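Local coordinates for protein B-agarase (PDB 4BQ2) that probably cleaves agarose chains from their ends as a family 50 exo-beta-agarase, hydrolysing the beta-linkages of this marine polysaccharide, at residues A[230-235]-A[408-413]; A[385-390]-A[723-728]; A[519-524]-A[554-559]; A[533-538]-A[550-555]. All coordinates share one frame; numbering follows the deposited sequence.

Interaction 1 of 4, residues A[230-235]-A[408-413]; sequences DVELAE and LNWGFT
Glu-232 reaches from helix 222-235 to the benzo side of Trp-410, where its OE2 comes within 4.4 Å of CZ2, meeting the indole obliquely. The carboxylate gets this far because its chain is fully extended: CG stands anti to the backbone N (chi1 -175°) and the next torsion is also near 180°. Direct contact is slight, and a water does the polar work. It donates to Glu-232 OE2 over 2.7 Å and accepts from Trp-410 NE1 at 3.0 Å, lying in the indole plane at the ring edge, where the pyrrole N-H projects. OE2 is also paired with Arg-406 NE, in a salt bridge from the preceding turn of helix 394-410, so the same oxygen serves both the arginine and the bridging water. A looser approach lies alongside: Asn-409 turns its CB toward the other helix, yet its ND2 stays 4.2 Å from Glu-235 O, a packing distance, while OD1 makes a weak hydrogen bond with Lys-736 NZ. The pairing illustrates two neighbouring helices joined near their C-terminal ends, in what is probably a (beta/alpha)8-type catalytic module, as in other family 50 enzymes. Helix 394-410 stops in a Schellman motif, in which Gly-411 takes positive phi (89°), with two bonds back into the last turn, one of them a weak bond from its own N to Leu-408 O. After it come the buried Phe-412 and Thr-413. Phe-412 receives Trp-410 CE3 at its ring edge and lies against Thr-284 and Leu-286 of strand 280-287, while Trp-410 itself rests on Val-732 and Lys-736 of helix 729-739.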
loop_
_atom_site.group_PDB
_atom_site.type_symbol
_atom_site.label_atom_id
_atom_site.label_comp_id
_atom_site.label_asym_id
_atom_site.label_seq_id
_atom_site.Cartn_x
_atom_site.Cartn_y
_atom_site.Cartn_z
ATOM N N ASP A 230 29.521 5.061 -10.630
ATOM C CA ASP A 230 30.510 6.171 -10.758
ATOM C C ASP A 230 29.888 7.478 -11.186
ATOM O O ASP A 230 30.302 8.525 -10.724
ATOM C CB ASP A 230 31.642 5.840 -11.739
ATOM C CG ASP A 230 32.545 4.726 -11.255
ATOM O OD1 ASP A 230 32.645 4.486 -10.027
ATOM O OD2 ASP A 230 33.171 4.084 -12.127
ATOM N N VAL A 231 28.924 7.416 -12.092
ATOM C CA VAL A 231 28.238 8.588 -12.635
ATOM C C VAL A 231 27.451 9.278 -11.521
ATOM O O VAL A 231 27.509 10.499 -11.351
ATOM C CB VAL A 231 27.305 8.171 -13.811
ATOM C CG1 VAL A 231 26.279 9.239 -14.132
ATOM C CG2 VAL A 231 28.130 7.877 -15.071
ATOM N N GLU A 232 26.742 8.477 -10.729
ATOM C CA GLU A 232 25.936 9.037 -9.659
ATOM C C GLU A 232 26.824 9.622 -8.549
ATOM O O GLU A 232 26.611 10.756 -8.111
ATOM C CB GLU A 232 24.968 7.971 -9.109
ATOM C CG GLU A 232 24.053 8.590 -8.073
ATOM C CD GLU A 232 23.142 7.617 -7.346
ATOM O OE1 GLU A 232 23.324 6.382 -7.429
ATOM O OE2 GLU A 232 22.230 8.136 -6.683
ATOM N N LEU A 233 27.819 8.866 -8.092
ATOM C CA LEU A 233 28.685 9.320 -7.011
ATOM C C LEU A 233 29.385 10.658 -7.332
ATOM O O LEU A 233 29.604 11.476 -6.437
ATOM C CB LEU A 233 29.707 8.257 -6.631
ATOM C CG LEU A 233 29.235 6.898 -6.085
ATOM C CD1 LEU A 233 30.425 6.089 -5.595
ATOM C CD2 LEU A 233 28.199 7.039 -4.971
ATOM N N ALA A 234 29.685 10.892 -8.606
ATOM C CA ALA A 234 30.297 12.155 -9.021
ATOM C C ALA A 234 29.333 13.329 -8.849
ATOM O O ALA A 234 29.773 14.450 -8.663
ATOM C CB ALA A 234 30.833 12.074 -10.449
ATOM N N GLU A 235 28.024 13.061 -8.854
ATOM C CA GLU A 235 27.024 14.130 -8.705
ATOM C C GLU A 235 26.583 14.373 -7.266
ATOM O O GLU A 235 26.107 15.444 -6.933
ATOM C CB GLU A 235 25.834 13.893 -9.639
ATOM C CG GLU A 235 26.241 13.989 -11.107
ATOM C CD GLU A 235 25.449 13.067 -12.026
ATOM O OE1 GLU A 235 24.265 12.792 -11.723
ATOM O OE2 GLU A 235 26.009 12.623 -13.069
ATOM N N LEU A 408 19.206 14.484 0.340
ATOM C CA LEU A 408 19.591 15.910 0.312
ATOM C C LEU A 408 19.719 16.483 -1.102
ATOM O O LEU A 408 19.240 17.600 -1.383
ATOM C CB LEU A 408 20.882 16.149 1.123
ATOM C CG LEU A 408 20.767 15.837 2.609
ATOM C CD1 LEU A 408 22.143 15.959 3.237
ATOM C CD2 LEU A 408 19.763 16.785 3.266
ATOM N N ASN A 409 20.341 15.744 -2.009
ATOM C CA ASN A 409 20.396 16.212 -3.401
ATOM C C ASN A 409 19.007 16.313 -4.023
ATOM O O ASN A 409 18.696 17.254 -4.774
ATOM C CB ASN A 409 21.317 15.309 -4.268
ATOM C CG ASN A 409 21.401 15.788 -5.722
ATOM O OD1 ASN A 409 20.660 15.321 -6.586
ATOM N ND2 ASN A 409 22.257 16.780 -5.976
ATOM N N TRP A 410 18.153 15.348 -3.682
ATOM C CA TRP A 410 16.837 15.237 -4.312
ATOM C C TRP A 410 15.852 16.187 -3.660
ATOM O O TRP A 410 14.719 16.329 -4.125
ATOM C CB TRP A 410 16.319 13.794 -4.176
ATOM C CG TRP A 410 17.172 12.755 -4.870
ATOM C CD1 TRP A 410 18.195 12.970 -5.765
ATOM C CD2 TRP A 410 17.021 11.358 -4.739
ATOM N NE1 TRP A 410 18.703 11.759 -6.186
ATOM C CE2 TRP A 410 17.994 10.750 -5.565
ATOM C CE3 TRP A 410 16.147 10.543 -3.993
ATOM C CZ2 TRP A 410 18.136 9.368 -5.650
ATOM C CZ3 TRP A 410 16.292 9.151 -4.074
ATOM C CH2 TRP A 410 17.256 8.583 -4.935
ATOM N N GLY A 411 16.299 16.819 -2.572
ATOM C CA GLY A 411 15.557 17.914 -1.925
ATOM C C GLY A 411 14.567 17.481 -0.854
ATOM O O GLY A 411 13.795 18.304 -0.337
ATOM N N PHE A 412 14.600 16.207 -0.489
ATOM C CA PHE A 412 13.671 15.706 0.513
ATOM C C PHE A 412 14.032 16.244 1.866
ATOM O O PHE A 412 15.222 16.375 2.181
ATOM C CB PHE A 412 13.692 14.203 0.555
ATOM C CG PHE A 412 12.961 13.564 -0.585
ATOM C CD1 PHE A 412 11.610 13.804 -0.770
ATOM C CD2 PHE A 412 13.634 12.716 -1.476
ATOM C CE1 PHE A 412 10.894 13.209 -1.818
ATOM C CE2 PHE A 412 12.927 12.113 -2.518
ATOM C CZ PHE A 412 11.569 12.372 -2.696
ATOM N N THR A 413 13.023 16.565 2.663
ATOM C CA THR A 413 13.302 17.201 3.926
ATOM C C THR A 413 13.381 16.158 5.060
ATOM O O THR A 413 13.710 16.511 6.203
ATOM C CB THR A 413 12.253 18.260 4.268
ATOM O OG1 THR A 413 10.972 17.653 4.315
ATOM C CG2 THR A 413 12.235 19.414 3.245
HETATM O O HOH W 1 21.051 10.474 -7.520
#

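Interaction 2 of 4, residues A[385-390]-A[723-728]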
loop_
_atom_site.group_PDB
_atom_site.type_symbol
_atom_site.label_atom_id
_atom_site.label_comp_id
_atom_site.label_asym_id
_atom_site.label_seq_id
_atom_site.Cartn_x
_atom_site.Cartn_y
_atom_site.Cartn_z
ATOM N N ARG A 385 27.957 -5.770 -4.435
ATOM C CA ARG A 385 28.561 -5.704 -5.772
ATOM C C ARG A 385 29.024 -4.307 -6.112
ATOM O O ARG A 385 30.108 -4.142 -6.678
ATOM C CB ARG A 385 27.582 -6.153 -6.861
ATOM C CG ARG A 385 27.331 -7.665 -6.886
ATOM C CD ARG A 385 26.387 -7.975 -8.052
ATOM N NE ARG A 385 26.271 -9.404 -8.325
ATOM C CZ ARG A 385 25.174 -10.148 -8.177
ATOM N NH1 ARG A 385 24.042 -9.630 -7.727
ATOM N NH2 ARG A 385 25.211 -11.445 -8.486
ATOM N N LYS A 386 28.212 -3.296 -5.795
ATOM C CA LYS A 386 28.553 -1.890 -6.125
ATOM C C LYS A 386 29.656 -1.279 -5.292
ATOM O O LYS A 386 30.520 -0.558 -5.828
ATOM C CB LYS A 386 27.341 -0.961 -5.967
ATOM C CG LYS A 386 26.375 -0.955 -7.133
ATOM C CD LYS A 386 25.169 -0.030 -6.892
ATOM C CE LYS A 386 25.555 1.439 -6.840
ATOM N NZ LYS A 386 24.365 2.341 -7.019
ATOM N N TYR A 387 29.599 -1.525 -3.984
ATOM C CA TYR A 387 30.441 -0.779 -3.058
ATOM C C TYR A 387 31.569 -1.589 -2.486
ATOM O O TYR A 387 32.486 -1.019 -1.884
ATOM C CB TYR A 387 29.603 -0.136 -1.927
ATOM C CG TYR A 387 28.553 0.839 -2.440
ATOM C CD1 TYR A 387 28.887 1.841 -3.339
ATOM C CD2 TYR A 387 27.234 0.768 -2.004
ATOM C CE1 TYR A 387 27.933 2.745 -3.817
ATOM C CE2 TYR A 387 26.264 1.659 -2.482
ATOM C CZ TYR A 387 26.642 2.658 -3.381
ATOM O OH TYR A 387 25.724 3.551 -3.837
ATOM N N GLY A 388 31.501 -2.910 -2.690
ATOM C CA GLY A 388 32.508 -3.844 -2.211
ATOM C C GLY A 388 32.649 -3.760 -0.701
ATOM O O GLY A 388 31.747 -3.257 -0.011
ATOM N N GLU A 389 33.795 -4.223 -0.193
ATOM C CA GLU A 389 34.108 -4.153 1.242
ATOM C C GLU A 389 35.458 -3.510 1.601
ATOM O O GLU A 389 36.514 -3.997 1.183
ATOM C CB GLU A 389 34.023 -5.537 1.856
ATOM C CG GLU A 389 32.621 -6.083 1.861
ATOM C CD GLU A 389 32.512 -7.308 2.722
ATOM O OE1 GLU A 389 33.325 -8.229 2.519
ATOM O OE2 GLU A 389 31.644 -7.354 3.613
ATOM N N THR A 390 35.411 -2.412 2.353
ATOM C CA THR A 390 36.610 -1.784 2.935
ATOM C C THR A 390 36.805 -2.254 4.375
ATOM O O THR A 390 37.838 -1.967 5.024
ATOM C CB THR A 390 36.533 -0.243 2.844
ATOM O OG1 THR A 390 36.788 0.138 1.485
ATOM C CG2 THR A 390 37.592 0.427 3.704
ATOM N N VAL A 723 16.207 -2.730 -8.310
ATOM C CA VAL A 723 16.870 -3.816 -7.555
ATOM C C VAL A 723 18.405 -3.710 -7.589
ATOM O O VAL A 723 19.092 -4.257 -6.717
ATOM C CB VAL A 723 16.386 -5.208 -8.048
ATOM C CG1 VAL A 723 16.901 -5.466 -9.447
ATOM C CG2 VAL A 723 16.792 -6.332 -7.095
ATOM N N THR A 724 18.948 -3.016 -8.589
ATOM C CA THR A 724 20.391 -2.793 -8.693
ATOM C C THR A 724 20.883 -1.536 -7.943
ATOM O O THR A 724 22.074 -1.130 -8.074
ATOM C CB THR A 724 20.836 -2.718 -10.163
ATOM O OG1 THR A 724 20.372 -1.500 -10.740
ATOM C CG2 THR A 724 20.278 -3.901 -10.964
ATOM N N ASP A 725 19.966 -0.917 -7.186
ATOM C CA ASP A 725 20.242 0.347 -6.475
ATOM C C ASP A 725 20.492 1.505 -7.447
ATOM O O ASP A 725 21.276 2.412 -7.170
ATOM C CB ASP A 725 21.411 0.174 -5.499
ATOM C CG ASP A 725 21.574 1.353 -4.586
ATOM O OD1 ASP A 725 20.547 1.854 -4.043
ATOM O OD2 ASP A 725 22.744 1.775 -4.435
ATOM N N THR A 726 19.851 1.456 -8.608
ATOM C CA THR A 726 20.013 2.536 -9.596
ATOM C C THR A 726 18.769 3.404 -9.570
ATOM O O THR A 726 17.657 2.885 -9.732
ATOM C CB THR A 726 20.220 1.993 -11.039
ATOM O OG1 THR A 726 21.387 1.151 -11.048
ATOM C CG2 THR A 726 20.457 3.141 -12.046
ATOM N N PRO A 727 18.949 4.722 -9.417
ATOM C CA PRO A 727 17.767 5.583 -9.329
ATOM C C PRO A 727 16.990 5.631 -10.630
ATOM O O PRO A 727 17.590 5.633 -11.697
ATOM C CB PRO A 727 18.361 6.956 -9.087
ATOM C CG PRO A 727 19.627 6.659 -8.334
ATOM C CD PRO A 727 20.178 5.445 -9.049
ATOM N N TYR A 728 15.660 5.692 -10.532
ATOM C CA TYR A 728 14.857 6.105 -11.683
ATOM C C TYR A 728 15.015 7.591 -11.795
ATOM O O TYR A 728 14.483 8.323 -10.958
ATOM C CB TYR A 728 13.393 5.793 -11.437
ATOM C CG TYR A 728 13.099 4.316 -11.374
ATOM C CD1 TYR A 728 12.928 3.585 -12.557
ATOM C CD2 TYR A 728 13.026 3.639 -10.154
ATOM C CE1 TYR A 728 12.639 2.223 -12.516
ATOM C CE2 TYR A 728 12.748 2.266 -10.106
ATOM C CZ TYR A 728 12.556 1.574 -11.304
ATOM O OH TYR A 728 12.281 0.231 -11.324
HETATM O O HOH W 2 23.619 1.831 -9.385
HETATM O O HOH W 3 23.471 3.399 -2.478
#
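The phenol ring of Tyr-387 and the carboxylate of Asp-725 stand 76° apart, with OD2 approaching the ring obliquely at its hydroxyl end, 3.5 Å from OH. One face of the ring carries CB of the preceding residue, Lys-386, centred 4.0 Å above the plane. At the edge, in plane, sits a water that joins the two groups: it is 2.6 Å from Tyr-387 OH, and it donates to Asp-725 OD2. The same OD2 takes the salt bridge from Lys-386 NZ at 3.1 Å, entering from above the carboxylate plane, 45° out of it. A bend at chi3 (67°) angles the end of the lysine chain toward Asp-725, the two side chains crossing at about a right angle. NZ also makes a weak bond to the backbone Asp-725 O, so one residue offers it both a charged and a neutral acceptor. A second water accepts from NZ and is hydrogen-bonded to Thr-726 OG1. Nearer the base of the lysine side chain, Lys-386 CD packs 3.5 Å from Thr-724 O. Here the C-terminal turn of helix 378-387 meets the loop leading into helix 729-739, on the periphery of the probable (beta/alpha)8-type catalytic module; Asp-725 has left-handed helical backbone angles within that loop. Its other carboxylate oxygen, OD1, is engaged by Arg-406 NH1 in a further salt bridge, which gives the acid two cationic partners, one on each oxygen, in a buried setting and would be expected to favour its ionised form. Within the loop, Asp-722 OD1 accepts from Thr-726 N and is hydrogen-bonded to Thr-724 OG1.

Interaction 3 of 4, residues A[519-524]-A[554-559]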
loop_
_atom_site.group_PDB
_atom_site.type_symbol
_atom_site.label_atom_id
_atom_site.label_comp_id
_atom_site.label_asym_id
_atom_site.label_seq_id
_atom_site.Cartn_x
_atom_site.Cartn_y
_atom_site.Cartn_z
ATOM N N PRO A 519 -12.298 -7.585 27.992
ATOM C CA PRO A 519 -12.345 -6.222 28.522
ATOM C C PRO A 519 -13.097 -5.222 27.639
ATOM O O PRO A 519 -13.856 -4.409 28.171
ATOM C CB PRO A 519 -10.866 -5.857 28.627
ATOM C CG PRO A 519 -10.247 -7.162 29.039
ATOM C CD PRO A 519 -10.974 -8.206 28.225
ATOM N N THR A 520 -12.903 -5.274 26.321
ATOM C CA THR A 520 -13.580 -4.320 25.415
ATOM C C THR A 520 -15.106 -4.573 25.447
ATOM O O THR A 520 -15.909 -3.642 25.383
ATOM C CB THR A 520 -12.999 -4.390 23.960
ATOM O OG1 THR A 520 -11.666 -3.823 23.919
ATOM C CG2 THR A 520 -13.857 -3.638 22.996
ATOM N N ARG A 521 -15.494 -5.832 25.556
ATOM C CA ARG A 521 -16.941 -6.174 25.661
ATOM C C ARG A 521 -17.508 -5.665 26.995
ATOM O O ARG A 521 -18.626 -5.119 27.037
ATOM C CB ARG A 521 -17.187 -7.672 25.476
ATOM C CG ARG A 521 -18.667 -8.130 25.545
ATOM C CD ARG A 521 -19.570 -7.348 24.612
ATOM N NE ARG A 521 -20.832 -8.044 24.264
ATOM C CZ ARG A 521 -21.902 -8.152 25.053
ATOM N NH1 ARG A 521 -21.883 -7.699 26.292
ATOM N NH2 ARG A 521 -22.989 -8.763 24.609
ATOM N N GLN A 522 -16.724 -5.783 28.064
ATOM C CA GLN A 522 -17.136 -5.202 29.354
ATOM C C GLN A 522 -17.328 -3.695 29.226
ATOM O O GLN A 522 -18.313 -3.128 29.748
ATOM C CB GLN A 522 -16.136 -5.521 30.467
ATOM C CG GLN A 522 -16.032 -7.014 30.778
ATOM C CD GLN A 522 -14.724 -7.399 31.439
ATOM O OE1 GLN A 522 -14.048 -6.562 32.023
ATOM N NE2 GLN A 522 -14.359 -8.670 31.352
ATOM N N ALA A 523 -16.392 -3.030 28.546
ATOM C CA ALA A 523 -16.531 -1.586 28.346
ATOM C C ALA A 523 -17.802 -1.292 27.539
ATOM O O ALA A 523 -18.543 -0.374 27.885
ATOM C CB ALA A 523 -15.311 -1.027 27.614
ATOM N N PHE A 524 -18.055 -2.061 26.475
ATOM C CA PHE A 524 -19.227 -1.784 25.609
ATOM C C PHE A 524 -20.521 -1.988 26.395
ATOM O O PHE A 524 -21.448 -1.179 26.291
ATOM C CB PHE A 524 -19.292 -2.676 24.359
ATOM C CG PHE A 524 -18.278 -2.360 23.303
ATOM C CD1 PHE A 524 -17.454 -1.257 23.400
ATOM C CD2 PHE A 524 -18.193 -3.159 22.144
ATOM C CE1 PHE A 524 -16.536 -0.970 22.392
ATOM C CE2 PHE A 524 -17.287 -2.870 21.129
ATOM C CZ PHE A 524 -16.446 -1.770 21.267
ATOM N N LEU A 554 -23.993 -12.487 27.719
ATOM C CA LEU A 554 -23.527 -13.756 27.134
ATOM C C LEU A 554 -23.073 -13.582 25.692
ATOM O O LEU A 554 -22.481 -14.487 25.117
ATOM C CB LEU A 554 -24.634 -14.824 27.147
ATOM C CG LEU A 554 -25.254 -15.232 28.481
ATOM C CD1 LEU A 554 -26.501 -16.069 28.195
ATOM C CD2 LEU A 554 -24.260 -15.976 29.359
ATOM N N GLY A 555 -23.371 -12.428 25.101
ATOM C CA GLY A 555 -23.129 -12.227 23.690
ATOM C C GLY A 555 -24.437 -12.252 22.926
ATOM O O GLY A 555 -25.279 -13.114 23.145
ATOM N N VAL A 556 -24.594 -11.297 22.023
ATOM C CA VAL A 556 -25.819 -11.123 21.243
ATOM C C VAL A 556 -25.419 -10.996 19.778
ATOM O O VAL A 556 -24.547 -10.168 19.440
ATOM C CB VAL A 556 -26.540 -9.817 21.638
ATOM C CG1 VAL A 556 -27.670 -9.489 20.654
ATOM C CG2 VAL A 556 -27.023 -9.885 23.080
ATOM N N ASP A 557 -26.065 -11.806 18.933
ATOM C CA ASP A 557 -25.799 -11.872 17.488
ATOM C C ASP A 557 -26.482 -10.728 16.664
ATOM O O ASP A 557 -27.428 -10.926 15.872
ATOM C CB ASP A 557 -26.149 -13.279 16.990
ATOM C CG ASP A 557 -25.843 -13.486 15.524
ATOM O OD1 ASP A 557 -24.959 -12.801 14.964
ATOM O OD2 ASP A 557 -26.499 -14.361 14.923
ATOM N N VAL A 558 -25.983 -9.519 16.870
ATOM C CA VAL A 558 -26.477 -8.334 16.170
ATOM C C VAL A 558 -26.186 -8.415 14.680
ATOM O O VAL A 558 -26.801 -7.716 13.879
ATOM C CB VAL A 558 -25.929 -7.045 16.806
ATOM C CG1 VAL A 558 -26.598 -6.808 18.152
ATOM C CG2 VAL A 558 -24.413 -7.107 16.968
ATOM N N LYS A 559 -25.274 -9.313 14.313
ATOM C CA LYS A 559 -24.828 -9.476 12.937
ATOM C C LYS A 559 -25.978 -9.828 12.006
ATOM O O LYS A 559 -25.981 -9.424 10.859
ATOM C CB LYS A 559 -23.735 -10.538 12.896
ATOM C CG LYS A 559 -23.293 -11.022 11.536
ATOM C CD LYS A 559 -22.027 -11.866 11.682
ATOM C CE LYS A 559 -22.016 -12.751 12.933
ATOM N NZ LYS A 559 -22.929 -13.941 12.905
#
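With CG anti to the backbone N (chi1 -179°) and a bend at chi2 (52°), Arg-521 leaves its helix and then folds over, setting its guanidinium beside the backbone of Gly-555 and Val-556. NH2 is the atom that touches: it lies 3.6 Å from Gly-555 CA and 3.7 Å from Gly-555 N. Val-556 N sits at the edge of the guanidinium, near its plane, 4.0 Å from NH2, and Val-556 CG2 comes within 4.5 Å. These are packing contacts; the polar grip lies just outside, where NH2 donates to both Phe-552 O and Leu-511 O and the cation rests against the Phe-552 ring in a cation-pi interaction. In this way one buried arginine of helix 519-532 gathers the end of helix 505-511 and the turn after helix 549-552, a cluster within the beta-galactosidase-like region. Gly-555, with positive phi, carries the chain out of that turn, and Val-556 then bonds through its backbone to Leu-511. Further along, Asp-557 centres an inverse gamma turn, and its OD1 receives Lys-559 NZ at 3.1 Å on the syn side, 32° out of the carboxylate plane.

Interaction 4 of 4, residues A[533-538]-A[550-555]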
loop_
_atom_site.group_PDB
_atom_site.type_symbol
_atom_site.label_atom_id
_atom_site.label_comp_id
_atom_site.label_asym_id
_atom_site.label_seq_id
_atom_site.Cartn_x
_atom_site.Cartn_y
_atom_site.Cartn_z
ATOM N N LYS A 533 -30.269 1.951 30.598
ATOM C CA LYS A 533 -30.596 1.649 32.014
ATOM C C LYS A 533 -31.171 0.242 32.187
ATOM O O LYS A 533 -30.608 -0.583 32.902
ATOM C CB LYS A 533 -31.490 2.717 32.695
ATOM C CG LYS A 533 -31.274 4.172 32.282
ATOM C CD LYS A 533 -29.954 4.769 32.755
ATOM C CE LYS A 533 -29.808 6.189 32.240
ATOM N NZ LYS A 533 -28.559 6.809 32.756
ATOM N N THR A 534 -32.261 -0.044 31.477
ATOM C CA THR A 534 -32.978 -1.294 31.650
ATOM C C THR A 534 -32.832 -2.112 30.384
ATOM O O THR A 534 -32.770 -1.543 29.279
ATOM C CB THR A 534 -34.496 -1.046 31.871
ATOM O OG1 THR A 534 -35.049 -0.464 30.692
ATOM C CG2 THR A 534 -34.750 -0.091 33.042
ATOM N N ILE A 535 -32.813 -3.435 30.536
ATOM C CA ILE A 535 -32.795 -4.318 29.380
ATOM C C ILE A 535 -34.054 -4.093 28.526
ATOM O O ILE A 535 -34.049 -4.400 27.338
ATOM C CB ILE A 535 -32.623 -5.814 29.772
ATOM C CG1 ILE A 535 -32.232 -6.700 28.571
ATOM C CG2 ILE A 535 -33.885 -6.368 30.412
ATOM C CD1 ILE A 535 -30.895 -6.358 27.916
ATOM N N ALA A 536 -35.120 -3.555 29.120
ATOM C CA ALA A 536 -36.343 -3.355 28.362
ATOM C C ALA A 536 -36.132 -2.246 27.326
ATOM O O ALA A 536 -36.615 -2.350 26.192
ATOM C CB ALA A 536 -37.527 -3.061 29.290
ATOM N N ALA A 537 -35.401 -1.194 27.703
ATOM C CA ALA A 537 -35.153 -0.092 26.766
ATOM C C ALA A 537 -34.298 -0.601 25.603
ATOM O O ALA A 537 -34.553 -0.265 24.447
ATOM C CB ALA A 537 -34.491 1.084 27.451
ATOM N N LEU A 538 -33.309 -1.432 25.921
ATOM C CA LEU A 538 -32.404 -1.976 24.911
ATOM C C LEU A 538 -33.181 -2.940 24.005
ATOM O O LEU A 538 -33.045 -2.879 22.785
ATOM C CB LEU A 538 -31.196 -2.668 25.569
ATOM C CG LEU A 538 -30.220 -3.356 24.586
ATOM C CD1 LEU A 538 -28.777 -3.317 25.064
ATOM C CD2 LEU A 538 -30.620 -4.789 24.245
ATOM N N ALA A 550 -27.873 -9.965 32.132
ATOM C CA ALA A 550 -27.029 -11.142 32.236
ATOM C C ALA A 550 -27.063 -11.981 30.956
ATOM O O ALA A 550 -26.016 -12.482 30.515
ATOM C CB ALA A 550 -27.398 -11.966 33.458
ATOM N N GLU A 551 -28.242 -12.113 30.340
ATOM C CA GLU A 551 -28.332 -12.756 29.019
ATOM C C GLU A 551 -27.661 -11.901 27.937
ATOM O O GLU A 551 -26.988 -12.411 27.035
ATOM C CB GLU A 551 -29.781 -13.056 28.615
ATOM C CG GLU A 551 -29.879 -13.976 27.400
ATOM C CD GLU A 551 -31.302 -14.459 27.088
ATOM O OE1 GLU A 551 -32.294 -13.741 27.370
ATOM O OE2 GLU A 551 -31.419 -15.577 26.548
ATOM N N PHE A 552 -27.860 -10.589 28.014
ATOM C CA PHE A 552 -27.182 -9.685 27.097
ATOM C C PHE A 552 -25.659 -9.916 27.172
ATOM O O PHE A 552 -24.972 -9.977 26.134
ATOM C CB PHE A 552 -27.497 -8.233 27.446
ATOM C CG PHE A 552 -26.672 -7.257 26.672
ATOM C CD1 PHE A 552 -27.049 -6.886 25.389
ATOM C CD2 PHE A 552 -25.486 -6.763 27.203
ATOM C CE1 PHE A 552 -26.283 -5.997 24.659
ATOM C CE2 PHE A 552 -24.705 -5.875 26.470
ATOM C CZ PHE A 552 -25.112 -5.489 25.201
ATOM N N ASP A 553 -25.151 -10.060 28.394
ATOM C CA ASP A 553 -23.706 -10.250 28.632
ATOM C C ASP A 553 -23.147 -11.620 28.281
ATOM O O ASP A 553 -21.953 -11.881 28.509
ATOM C CB ASP A 553 -23.325 -9.860 30.057
ATOM C CG ASP A 553 -23.304 -8.340 30.255
ATOM O OD1 ASP A 553 -23.114 -7.588 29.258
ATOM O OD2 ASP A 553 -23.485 -7.896 31.408
ATOM N N LEU A 554 -23.993 -12.487 27.719
ATOM C CA LEU A 554 -23.527 -13.756 27.134
ATOM C C LEU A 554 -23.073 -13.582 25.692
ATOM O O LEU A 554 -22.481 -14.487 25.117
ATOM C CB LEU A 554 -24.634 -14.824 27.147
ATOM C CG LEU A 554 -25.254 -15.232 28.481
ATOM C CD1 LEU A 554 -26.501 -16.069 28.195
ATOM C CD2 LEU A 554 -24.260 -15.976 29.359
ATOM N N GLY A 555 -23.371 -12.428 25.101
ATOM C CA GLY A 555 -23.129 -12.227 23.690
ATOM C C GLY A 555 -24.437 -12.252 22.926
ATOM O O GLY A 555 -25.279 -13.114 23.145
#
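Leu-538 and Ile-535 pack on the buried Phe-552, an apolar contact that joins two consecutive short helices, 535-542 and 549-552, of the helical region that matches the beta-galactosidase family. Leu-538 CD1 comes to 3.7 Å from Phe-552 CE1 and 4.0 Å from Phe-552 CD1, the two side chains crossing at about a right angle. One turn earlier in its helix, Ile-535 touches nearer the root of the ring, its CD1 being 3.9 Å from Phe-552 CB. Phe-552 extends between the helices because CG is anti to its backbone N (chi1 171°), and both aliphatic tips meet it obliquely. Leu-546, from the connecting loop, adds to the same apolar cluster. Among aromatic contacts, Phe-552 also meets Trp-549 edge-to-face, and the Trp-549 indole N-H bonds back to Lys-533 O, linking the start of one helix to the start of the other. One salt bridge lies just past helix 549-552, between Asp-553 OD2 and Lys-529 NZ of helix 519-532. Backbone bonds complete the frame, Gly-555 N reaching Phe-552 O in a type I turn as the second helix ends. The first helix begins at an N-cap, where Thr-534 OG1 accepts from Ala-537 N at 3.1 Å with an N-H...O angle of 152°.

In the fold
Following the chain from the N terminus, interaction 1 opens on helix 222-235 and closes 173 residues on, at the end of helix 394-410. Before it closes, interaction 2 has opened on helix 378-387, so the two loops cross; interaction 2 closes just ahead of helix 729-739, joining helix 378-387 to the C-terminal part of the chain. The two touch where Glu-232 meets Pro-727. Nested inside the long loop of interaction 2 are interactions 3 and 4, which share Leu-554 and Gly-555: interaction 3 ties helix 519-532 to the loop after helix 549-552, and interaction 4 ties helix 535-542 to helix 549-552. This pair lies across the chain's centre, interaction 3 about 54 Å from interaction 2, centre to centre.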